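Local coordinates for protein xyloglucan-specific endo-beta-1,4-glucanase BoGH9A (Bacteroides ovatus, PDB 6DHT) that cleaves internal beta-1,4-glucosidic linkages in the backbone of xyloglucan, releasing xyloglucan oligosaccharides, as a surface-located family 9 glycoside hydrolase of a gut bacterium, at residues A[143-147]-A[148-152]; A[263-266]-A[267-271]. One frame throughout, in Å; residues are numbered along the deposited sequence.

Contact 1. Residues A[143-147]-A[148-152]; sequences VLIHP and SAASP
A short 3-10 turn follows strand 143-145, and across it the imidazole of His146 turns its ND1 edge to Ser148. The ring's ND1 holds two groups of the serine: OG sits 2.7 Å from ND1 at the ring edge, close to its plane, in a hydrogen bond for which either atom could be the donor. The backbone N of Ser148 donates to the same ND1 over 3.2 Å and runs nearly straight (163°), though it comes in tilted from the ring plane. Having CG anti to the backbone N (chi1 -167°) swings the ND1 edge round to the serine, with Pro147 CD 3.3 Å above one face of the ring, offset toward the rim. The far nitrogen, NE2, bonds to Pro326 O, while Tyr259 meets the ring edge-to-face and Gln262 N is hydrogen-bonded to Ser148 OG. The backbone makes two successive type I turns: Ala149 N donates to His146 O over 2.9 Å, and Ala150 N makes a weak bond of 3.3 Å to Pro147 O. This turn begins the loop joining strand 143-145 to strand 159-160, its antiparallel neighbour at the edge of a five-stranded mixed sheet in the family 9 catalytic domain. An alanine in place of His146 would probably leave Ser148 N without its acceptor and Pro326 O without this bond, and the serine hydroxyl less firmly held. Ile145 supplies the apolar packing against the turn: CG2 lies 4.0 Å from Ala149 CB and also reaches the backbone N of Ala150. Strand 259-260, parallel to 143-145, brings Val260 against the same isoleucine.

Contact 2. Residues A[263-266]-A[267-271]; sequences KSVT and AALDF
Ser264 OG is gripped by two groups: it accepts from Ala267 N over 3.0 Å, and His238 ND1, from the loop before strand 239-241, is hydrogen-bonded to it as well. The hydroxyl lies between the backbone N and the carbonyl carbon (chi1 68°), which turns it in over the helix start. It packs tightly there, with OG also only 3.0 Å from Ala267 CB. Behind this cap the regular i to i+4 bonds begin at once. Ala268 N, Leu269 N and Asp270 N donate in turn to Ser264 O, Val265 O and Thr266 O, the last bond, Asp270 N to Thr266 O, measuring 2.8 Å. On one flank Val265 and Leu269 lie side by side, pointing the same way, with CG2 of the valine 3.9 Å from CD1 of the leucine; Leu269 CG also rests against Val265 O. The Asp270 carboxylate folds back along the helix until OD2 is 3.4 Å from Thr266 O, an approach of two acceptors. Leu269 and Asp270 both touch Glu341 of helix 339-353, a ligand of a bound calcium ion, and Thr266 packs on Val177 of helix 176-192. This is a serine N-cap opening the buried first turns of a helix of the (alpha/alpha)6 barrel characteristic of family 9 glycoside hydrolases.

How the contacts relate
Contact 1 comes first along the chain, and contact 2 follows more than a hundred residues later; their centres lie about 16 Å apart in the same catalytic domain. Strand 259-260 ties them together: it pairs with strand 143-145 of contact 1 in the mixed sheet, and the chain then runs through Gln262 into helix 265-281 of contact 2. The two also touch directly, Ser151 CB packing 4.2 Å from Lys263 NZ. Asp230 serves both, forming a salt bridge with Lys263 and a weak hydrogen bond with Ser151 OG. A peripheral turn is thereby joined to the buried start of a barrel helix, away from the predicted catalytic residues.

Contact 1. Residues A[143-147]-A[148-152]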
# COMPACT_ATOMS: atom_id res chain seq x y z
N VAL A 143 -6.97 28.01 2.56
CA VAL A 143 -7.01 27.34 1.27
C VAL A 143 -8.11 27.95 0.40
O VAL A 143 -9.22 28.18 0.86
CB VAL A 143 -7.23 25.81 1.47
CG1 VAL A 143 -7.34 25.07 0.14
CG2 VAL A 143 -6.09 25.23 2.28
N LEU A 144 -7.79 28.17 -0.87
CA LEU A 144 -8.68 28.86 -1.80
C LEU A 144 -9.55 27.91 -2.61
O LEU A 144 -9.07 26.90 -3.12
CB LEU A 144 -7.86 29.68 -2.79
CG LEU A 144 -7.66 31.17 -2.49
CD1 LEU A 144 -7.36 31.44 -1.03
CD2 LEU A 144 -6.54 31.70 -3.38
N ILE A 145 -10.82 28.25 -2.75
CA ILE A 145 -11.65 27.61 -3.75
C ILE A 145 -11.14 28.05 -5.12
O ILE A 145 -11.29 29.21 -5.51
CB ILE A 145 -13.14 28.00 -3.60
CG1 ILE A 145 -13.70 27.57 -2.24
CG2 ILE A 145 -13.97 27.41 -4.74
CD1 ILE A 145 -13.81 26.05 -2.01
N HIS A 146 -10.51 27.13 -5.83
CA HIS A 146 -10.11 27.33 -7.21
C HIS A 146 -11.36 27.60 -8.06
O HIS A 146 -12.45 27.17 -7.70
CB HIS A 146 -9.41 26.07 -7.70
CG HIS A 146 -8.69 26.21 -8.99
ND1 HIS A 146 -9.21 25.75 -10.18
CD2 HIS A 146 -7.48 26.73 -9.29
CE1 HIS A 146 -8.34 25.97 -11.16
NE2 HIS A 146 -7.28 26.56 -10.64
N PRO A 147 -11.21 28.33 -9.18
CA PRO A 147 -12.39 28.54 -10.02
C PRO A 147 -13.07 27.24 -10.46
O PRO A 147 -14.29 27.22 -10.59
CB PRO A 147 -11.82 29.30 -11.22
CG PRO A 147 -10.70 30.09 -10.65
CD PRO A 147 -10.08 29.19 -9.59
N SER A 148 -12.30 26.17 -10.65
CA SER A 148 -12.88 24.89 -11.06
C SER A 148 -13.76 24.27 -9.97
O SER A 148 -14.57 23.38 -10.26
CB SER A 148 -11.77 23.90 -11.41
OG SER A 148 -10.95 23.67 -10.29
N ALA A 149 -13.61 24.74 -8.74
CA ALA A 149 -14.33 24.18 -7.61
C ALA A 149 -15.47 25.06 -7.10
O ALA A 149 -16.16 24.69 -6.15
CB ALA A 149 -13.35 23.89 -6.46
N ALA A 150 -15.69 26.21 -7.74
CA ALA A 150 -16.66 27.18 -7.25
C ALA A 150 -18.08 26.64 -7.18
O ALA A 150 -18.51 25.85 -8.02
CB ALA A 150 -16.64 28.42 -8.13
N SER A 151 -18.81 27.08 -6.16
CA SER A 151 -20.23 26.76 -6.01
C SER A 151 -20.98 28.05 -5.60
O SER A 151 -20.34 29.05 -5.27
CB SER A 151 -20.40 25.65 -4.97
OG SER A 151 -20.06 26.10 -3.67
N PRO A 152 -22.32 28.03 -5.64
CA PRO A 152 -23.10 29.24 -5.32
C PRO A 152 -22.64 29.94 -4.05
O PRO A 152 -22.36 31.15 -4.09
CB PRO A 152 -24.51 28.70 -5.13
CG PRO A 152 -24.59 27.58 -6.08
CD PRO A 152 -23.21 26.93 -6.05

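Contact 2. Residues A[263-266]-A[267-271]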
# COMPACT_ATOMS: atom_id res chain seq x y z
N LYS A 263 -14.65 19.17 -8.12
CA LYS A 263 -15.27 17.95 -7.62
C LYS A 263 -15.24 16.86 -8.69
O LYS A 263 -15.44 17.14 -9.87
CB LYS A 263 -16.72 18.25 -7.23
CG LYS A 263 -16.88 19.19 -6.06
CD LYS A 263 -18.33 19.68 -5.98
CE LYS A 263 -18.55 20.59 -4.79
NZ LYS A 263 -19.70 21.52 -5.03
N SER A 264 -15.00 15.61 -8.29
CA SER A 264 -14.99 14.50 -9.26
C SER A 264 -15.83 13.34 -8.74
O SER A 264 -16.03 13.21 -7.54
CB SER A 264 -13.57 14.03 -9.53
OG SER A 264 -13.03 13.40 -8.37
N VAL A 265 -16.32 12.53 -9.66
CA VAL A 265 -17.18 11.41 -9.31
C VAL A 265 -16.37 10.36 -8.55
O VAL A 265 -16.87 9.77 -7.59
CB VAL A 265 -17.84 10.80 -10.57
CG1 VAL A 265 -16.83 10.23 -11.53
CG2 VAL A 265 -18.88 9.79 -10.19
N THR A 266 -15.11 10.18 -8.94
CA THR A 266 -14.25 9.19 -8.28
C THR A 266 -13.87 9.66 -6.87
O THR A 266 -13.86 8.87 -5.93
CB THR A 266 -13.02 8.92 -9.12
OG1 THR A 266 -12.46 10.16 -9.56
CG2 THR A 266 -13.39 8.08 -10.32
N ALA A 267 -13.58 10.93 -6.69
CA ALA A 267 -13.36 11.45 -5.34
C ALA A 267 -14.57 11.22 -4.45
O ALA A 267 -14.46 10.79 -3.29
CB ALA A 267 -12.99 12.93 -5.38
N ALA A 268 -15.75 11.55 -4.97
CA ALA A 268 -16.96 11.39 -4.22
C ALA A 268 -17.19 9.94 -3.83
O ALA A 268 -17.56 9.66 -2.70
CB ALA A 268 -18.15 11.92 -5.01
N LEU A 269 -16.96 9.03 -4.77
CA LEU A 269 -17.19 7.61 -4.51
C LEU A 269 -16.14 6.99 -3.58
O LEU A 269 -16.50 6.22 -2.69
CB LEU A 269 -17.30 6.83 -5.80
CG LEU A 269 -18.57 7.16 -6.59
CD1 LEU A 269 -18.47 6.59 -7.96
CD2 LEU A 269 -19.79 6.63 -5.88
N ASP A 270 -14.87 7.30 -3.78
CA ASP A 270 -13.84 6.75 -2.88
C ASP A 270 -14.04 7.33 -1.47
O ASP A 270 -13.89 6.63 -0.47
CB ASP A 270 -12.46 7.08 -3.39
CG ASP A 270 -12.09 6.30 -4.63
OD1 ASP A 270 -12.67 5.21 -4.84
OD2 ASP A 270 -11.24 6.76 -5.43
N PHE A 271 -14.44 8.60 -1.38
CA PHE A 271 -14.85 9.19 -0.11
C PHE A 271 -16.04 8.43 0.50
O PHE A 271 -16.04 8.08 1.69
CB PHE A 271 -15.22 10.68 -0.35
CG PHE A 271 -15.74 11.41 0.85
CD1 PHE A 271 -17.05 11.25 1.21
CD2 PHE A 271 -14.96 12.30 1.57
CE1 PHE A 271 -17.59 11.94 2.29
CE2 PHE A 271 -15.48 12.99 2.65
CZ PHE A 271 -16.81 12.82 3.02